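Local structure of glycoside hydrolase family 31 (Kribbella flavida DSM 17836, 5X3I) at residues W564-F569 / A584-M589; H671-L676 / P685-G690. The protein hydrolyses the alpha-1,3-glucosidic linkages of the cyclic tetrasaccharide cyclobis-(1-6)-alpha-nigerosyl, yielding isomaltose inside the cell. The protein carries 1 engineered substitution. All coordinates share one frame; numbering follows the deposited sequence.

Contact 1: residues W564-F569 / A584-M589; sequences WDLAGF and AASAFM
The indole of Trp-564 overlaps Ser-586 and Met-589 with the NE1-CD1 side of its five-membered ring. Trp-564 NE1 donates a hydrogen bond to Ser-586 OG, 2.9 Å away. The bond is bent, with an N-H...O angle of 132°, and the oxygen is tilted 29° out of the indole plane. Sulfur comes in beside it: Met-589 SD lies 3.4 Å from Trp-564 NE1 and 4.2 Å from the centroid of the five-membered ring, an oblique Met-aromatic contact. The methionine gets there with its chain extended beyond CG. For the tryptophan, CG falls between the backbone N and the carbonyl carbon (chi1 67°), which folds the ring back over its own chain, with Leu-566 CA 3.7 Å above the ring plane. Leu-566 also touches the serine, its CB 3.6 Å from Ser-586 OG. The hydroxyl has a second hydrogen-bond partner, the carbonyl O of Ala-582 one helical turn earlier, while Phe-544 of helix 541-556 meets the indole with its ring only slightly tilted. A leucine in place of Trp-564 would probably leave Ser-586 OG without its indole N-H and open a gap beside the Met-589 sulfur. Strand 562-565 is thus joined to the helix that follows it in the TIM barrel, in a beta-alpha-beta unit completed by strand 591-593. The chemistry implies a small buried contact centred on one hydroxyl, which the indole N-H and the carbonyl of Ala-582 both engage; this probably helps to fix the rotation of the indole.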
loop_
_atom_site.group_PDB
_atom_site.type_symbol
_atom_site.label_atom_id
_atom_site.label_comp_id
_atom_site.label_asym_id
_atom_site.label_seq_id
_atom_site.Cartn_x
_atom_site.Cartn_y
_atom_site.Cartn_z
ATOM N N TRP A 564 0.614 -10.178 -5.108
ATOM C CA TRP A 564 -0.778 -9.748 -5.027
ATOM C C TRP A 564 -1.635 -10.939 -4.633
ATOM O O TRP A 564 -1.168 -12.066 -4.712
ATOM C CB TRP A 564 -1.254 -9.157 -6.361
ATOM C CG TRP A 564 -1.342 -10.158 -7.502
ATOM C CD1 TRP A 564 -0.341 -10.938 -7.987
ATOM C CD2 TRP A 564 -2.495 -10.449 -8.304
ATOM N NE1 TRP A 564 -0.795 -11.721 -9.017
ATOM C CE2 TRP A 564 -2.115 -11.431 -9.239
ATOM C CE3 TRP A 564 -3.810 -9.983 -8.313
ATOM C CZ2 TRP A 564 -3.005 -11.954 -10.177
ATOM C CZ3 TRP A 564 -4.690 -10.504 -9.245
ATOM C CH2 TRP A 564 -4.284 -11.473 -10.164
ATOM N N ASP A 565 -2.878 -10.708 -4.223
ATOM C CA ASP A 565 -3.735 -11.845 -3.954
ATOM C C ASP A 565 -4.172 -12.349 -5.320
ATOM O O ASP A 565 -4.998 -11.718 -5.973
ATOM C CB ASP A 565 -4.986 -11.446 -3.143
ATOM C CG ASP A 565 -4.671 -10.664 -1.867
ATOM O OD1 ASP A 565 -3.557 -10.773 -1.323
ATOM O OD2 ASP A 565 -5.581 -9.952 -1.393
ATOM N N LEU A 566 -3.743 -13.546 -5.700
ATOM C CA LEU A 566 -3.961 -13.938 -7.083
ATOM C C LEU A 566 -5.441 -14.226 -7.271
ATOM O O LEU A 566 -6.064 -14.881 -6.450
ATOM C CB LEU A 566 -3.080 -15.126 -7.483
ATOM C CG LEU A 566 -3.207 -16.453 -6.746
ATOM C CD1 LEU A 566 -4.230 -17.338 -7.432
ATOM C CD2 LEU A 566 -1.836 -17.117 -6.700
ATOM N N ALA A 567 -5.996 -13.635 -8.326
ATOM C CA ALA A 567 -7.426 -13.670 -8.647
ATOM C C ALA A 567 -8.341 -13.069 -7.566
ATOM O O ALA A 567 -9.528 -13.342 -7.562
ATOM C CB ALA A 567 -7.852 -15.112 -8.934
ATOM N N GLY A 568 -7.794 -12.236 -6.684
ATOM C CA GLY A 568 -8.556 -11.405 -5.761
ATOM C C GLY A 568 -8.979 -12.097 -4.473
ATOM O O GLY A 568 -9.294 -13.297 -4.499
ATOM N N PHE A 569 -9.050 -11.369 -3.356
ATOM C CA PHE A 569 -9.525 -12.000 -2.126
ATOM C C PHE A 569 -10.981 -11.723 -1.730
ATOM O O PHE A 569 -11.500 -12.369 -0.831
ATOM C CB PHE A 569 -8.564 -11.633 -0.964
ATOM C CG PHE A 569 -8.936 -10.385 -0.172
ATOM C CD1 PHE A 569 -8.691 -10.335 1.193
ATOM C CD2 PHE A 569 -9.461 -9.253 -0.781
ATOM C CE1 PHE A 569 -9.009 -9.206 1.956
ATOM C CE2 PHE A 569 -9.784 -8.125 -0.032
ATOM C CZ PHE A 569 -9.555 -8.096 1.336
ATOM N N ALA A 584 -1.390 -18.847 -13.197
ATOM C CA ALA A 584 -0.312 -19.082 -14.149
ATOM C C ALA A 584 0.631 -17.893 -14.256
ATOM O O ALA A 584 1.844 -18.061 -14.218
ATOM C CB ALA A 584 -0.869 -19.426 -15.508
ATOM N N ALA A 585 0.078 -16.689 -14.380
ATOM C CA ALA A 585 0.903 -15.493 -14.465
ATOM C C ALA A 585 1.664 -15.271 -13.165
ATOM O O ALA A 585 2.813 -14.858 -13.175
ATOM C CB ALA A 585 0.042 -14.254 -14.800
ATOM N N SER A 586 1.016 -15.556 -12.045
ATOM C CA SER A 586 1.609 -15.286 -10.735
ATOM C C SER A 586 2.816 -16.177 -10.439
ATOM O O SER A 586 3.742 -15.761 -9.748
ATOM C CB SER A 586 0.565 -15.448 -9.638
ATOM O OG SER A 586 -0.452 -14.485 -9.787
ATOM N N ALA A 587 2.812 -17.384 -10.996
ATOM C CA ALA A 587 3.961 -18.291 -10.906
ATOM C C ALA A 587 5.227 -17.669 -11.513
ATOM O O ALA A 587 6.349 -18.098 -11.263
ATOM C CB ALA A 587 3.630 -19.612 -11.591
ATOM N N PHE A 588 5.004 -16.705 -12.385
ATOM C CA PHE A 588 6.029 -15.870 -13.012
ATOM C C PHE A 588 6.232 -14.455 -12.402
ATOM O O PHE A 588 6.672 -13.530 -13.087
ATOM C CB PHE A 588 5.793 -15.885 -14.511
ATOM C CG PHE A 588 5.992 -17.267 -15.100
ATOM C CD1 PHE A 588 4.914 -18.092 -15.354
ATOM C CD2 PHE A 588 7.265 -17.766 -15.313
ATOM C CE1 PHE A 588 5.096 -19.353 -15.868
ATOM C CE2 PHE A 588 7.451 -19.036 -15.828
ATOM C CZ PHE A 588 6.370 -19.833 -16.097
ATOM N N MET A 589 5.725 -14.241 -11.192
ATOM C CA MET A 589 5.873 -12.961 -10.497
ATOM C C MET A 589 6.760 -13.122 -9.246
ATOM O O MET A 589 7.007 -14.243 -8.825
ATOM C CB MET A 589 4.506 -12.420 -10.118
ATOM C CG MET A 589 3.651 -12.015 -11.315
ATOM S SD MET A 589 2.051 -11.425 -10.786
ATOM C CE MET A 589 1.116 -11.665 -12.284
#

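Contact 2: residues H671-L676 / P685-G690; sequences HPYQYL and PVLEPG
Pro-685 begins the second segment by laying its ring against both the carbonyl of Tyr-673 and the ring of Tyr-675. Its CD lies 3.6 Å from the carbonyl O of Tyr-673, and Pro-685 CG approaches Tyr-675 CE1 obliquely at 4.0 Å. That same Tyr-673 oxygen lies in the plane of the Tyr-675 ring, at its edge. Two residues on comes Leu-687, whose CD1 methyl sits over one face of the Tyr-673 ring, 3.8 Å from its centroid and 30° off the normal: a CH-pi contact. The Leu-687 CD1 methyl is displaced toward the root of the ring, 3.4 Å from Tyr-673 CG. In the tyrosine, chi1 of -64° sets the ring beside its backbone N, and chi2 of -75° turns a face to the leucine methyl. Both partners also pack on helix 541-556, Tyr-673 on Thr-549 and Leu-687 on Phe-544. Beyond Leu-687 the chain runs out to the surface. The turn from His-671 to Gln-674 leads into strand 675-677, which pairs with strand 681-683. This is apolar packing at the mouth of an antiparallel beta hairpin in the C-terminal beta domain of a family 31 glycoside hydrolase.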
loop_
_atom_site.group_PDB
_atom_site.type_symbol
_atom_site.label_atom_id
_atom_site.label_comp_id
_atom_site.label_asym_id
_atom_site.label_seq_id
_atom_site.Cartn_x
_atom_site.Cartn_y
_atom_site.Cartn_z
ATOM N N HIS A 671 2.343 -2.671 -25.464
ATOM C CA HIS A 671 2.169 -3.912 -24.709
ATOM C C HIS A 671 2.594 -3.733 -23.254
ATOM O O HIS A 671 3.574 -4.327 -22.818
ATOM C CB HIS A 671 2.967 -5.036 -25.364
ATOM C CG HIS A 671 2.772 -5.109 -26.841
ATOM N ND1 HIS A 671 1.711 -5.768 -27.416
ATOM C CD2 HIS A 671 3.475 -4.565 -27.860
ATOM C CE1 HIS A 671 1.778 -5.644 -28.728
ATOM N NE2 HIS A 671 2.838 -4.918 -29.024
ATOM N N PRO A 672 1.857 -2.895 -22.513
ATOM C CA PRO A 672 2.229 -2.456 -21.167
ATOM C C PRO A 672 2.153 -3.554 -20.102
ATOM O O PRO A 672 2.683 -3.358 -19.020
ATOM C CB PRO A 672 1.212 -1.346 -20.878
ATOM C CG PRO A 672 0.013 -1.757 -21.642
ATOM C CD PRO A 672 0.536 -2.372 -22.909
ATOM N N TYR A 673 1.472 -4.656 -20.386
ATOM C CA TYR A 673 1.331 -5.736 -19.409
ATOM C C TYR A 673 2.411 -6.822 -19.508
ATOM O O TYR A 673 2.477 -7.715 -18.655
ATOM C CB TYR A 673 -0.050 -6.360 -19.535
ATOM C CG TYR A 673 -1.164 -5.393 -19.203
ATOM C CD1 TYR A 673 -1.432 -5.036 -17.888
ATOM C CD2 TYR A 673 -1.947 -4.837 -20.204
ATOM C CE1 TYR A 673 -2.449 -4.161 -17.581
ATOM C CE2 TYR A 673 -2.965 -3.955 -19.910
ATOM C CZ TYR A 673 -3.213 -3.616 -18.598
ATOM O OH TYR A 673 -4.230 -2.736 -18.301
ATOM N N GLN A 674 3.242 -6.740 -20.545
ATOM C CA GLN A 674 4.390 -7.627 -20.716
ATOM C C GLN A 674 5.542 -7.210 -19.835
ATOM O O GLN A 674 5.707 -6.035 -19.543
ATOM C CB GLN A 674 4.882 -7.635 -22.165
ATOM C CG GLN A 674 3.934 -8.218 -23.153
ATOM C CD GLN A 674 4.529 -8.294 -24.540
ATOM O OE1 GLN A 674 3.873 -8.743 -25.469
ATOM N NE2 GLN A 674 5.771 -7.863 -24.682
ATOM N N TYR A 675 6.353 -8.171 -19.427
ATOM C CA TYR A 675 7.548 -7.853 -18.666
ATOM C C TYR A 675 8.575 -8.963 -18.734
ATOM O O TYR A 675 8.257 -10.104 -19.054
ATOM C CB TYR A 675 7.195 -7.567 -17.204
ATOM C CG TYR A 675 6.515 -8.714 -16.500
ATOM C CD1 TYR A 675 5.143 -8.898 -16.599
ATOM C CD2 TYR A 675 7.245 -9.613 -15.724
ATOM C CE1 TYR A 675 4.518 -9.937 -15.957
ATOM C CE2 TYR A 675 6.629 -10.650 -15.075
ATOM C CZ TYR A 675 5.271 -10.816 -15.199
ATOM O OH TYR A 675 4.656 -11.858 -14.562
ATOM N N LEU A 676 9.811 -8.620 -18.413
ATOM C CA LEU A 676 10.852 -9.608 -18.248
ATOM C C LEU A 676 10.909 -9.994 -16.774
ATOM O O LEU A 676 10.912 -9.117 -15.910
ATOM C CB LEU A 676 12.202 -9.067 -18.712
ATOM C CG LEU A 676 12.308 -8.732 -20.200
ATOM C CD1 LEU A 676 13.521 -7.868 -20.447
ATOM C CD2 LEU A 676 12.389 -10.007 -21.019
ATOM N N PRO A 685 1.055 -12.275 -19.455
ATOM C CA PRO A 685 -0.128 -12.773 -18.763
ATOM C C PRO A 685 -1.352 -12.762 -19.656
ATOM O O PRO A 685 -1.496 -11.841 -20.459
ATOM C CB PRO A 685 -0.300 -11.783 -17.612
ATOM C CG PRO A 685 1.063 -11.270 -17.368
ATOM C CD PRO A 685 1.711 -11.194 -18.702
ATOM N N VAL A 686 -2.235 -13.740 -19.515
ATOM C CA VAL A 686 -3.447 -13.698 -20.304
ATOM C C VAL A 686 -4.511 -13.008 -19.463
ATOM O O VAL A 686 -5.014 -13.548 -18.485
ATOM C CB VAL A 686 -3.893 -15.099 -20.726
ATOM C CG1 VAL A 686 -5.126 -15.016 -21.601
ATOM C CG2 VAL A 686 -2.777 -15.789 -21.465
ATOM N N LEU A 687 -4.817 -11.781 -19.869
ATOM C CA LEU A 687 -5.634 -10.849 -19.094
ATOM C C LEU A 687 -7.103 -10.728 -19.499
ATOM O O LEU A 687 -7.796 -9.831 -19.028
ATOM C CB LEU A 687 -4.972 -9.478 -19.112
ATOM C CG LEU A 687 -3.602 -9.544 -18.439
ATOM C CD1 LEU A 687 -2.863 -8.251 -18.591
ATOM C CD2 LEU A 687 -3.744 -9.902 -16.971
ATOM N N GLU A 688 -7.554 -11.551 -20.439
ATOM C CA GLU A 688 -8.950 -11.502 -20.861
ATOM C C GLU A 688 -9.626 -12.868 -20.878
ATOM O O GLU A 688 -9.005 -13.868 -21.219
ATOM C CB GLU A 688 -9.052 -10.865 -22.248
ATOM C CG GLU A 688 -8.785 -9.378 -22.252
ATOM C CD GLU A 688 -8.585 -8.836 -23.648
ATOM O OE1 GLU A 688 -8.301 -7.626 -23.777
ATOM O OE2 GLU A 688 -8.704 -9.623 -24.611
ATOM N N PRO A 689 -10.917 -12.911 -20.527
ATOM C CA PRO A 689 -11.651 -14.176 -20.587
ATOM C C PRO A 689 -11.944 -14.583 -22.026
ATOM O O PRO A 689 -12.129 -13.710 -22.867
ATOM C CB PRO A 689 -12.944 -13.866 -19.836
ATOM C CG PRO A 689 -13.160 -12.394 -20.069
ATOM C CD PRO A 689 -11.780 -11.783 -20.135
ATOM N N GLY A 690 -11.967 -15.881 -22.299
ATOM C CA GLY A 690 -12.343 -16.383 -23.607
ATOM C C GLY A 690 -11.234 -16.442 -24.641
ATOM O O GLY A 690 -11.480 -16.842 -25.770
#

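Contact 1 comes earlier in the chain than contact 2, yet their centres lie only about 12 Å apart. The first belongs to the TIM barrel, the second to the C-terminal domain, and they meet across the boundary. Tyr-675 OH approaches Phe-588 O at 3.0 Å, a probable hydrogen bond, and also packs on Met-589 CG. Beside it, Ala-585 CB rests 3.8 Å from Pro-685 CB. Helix 541-556 borders both contacts. The end of helix 576-586 and the residues after it thus touch both the barrel strand 562-565 and the C-terminal domain, through Tyr-675 at the start of strand 675-677 and Pro-685 just after strand 681-683, consistent with close packing of the two domains here.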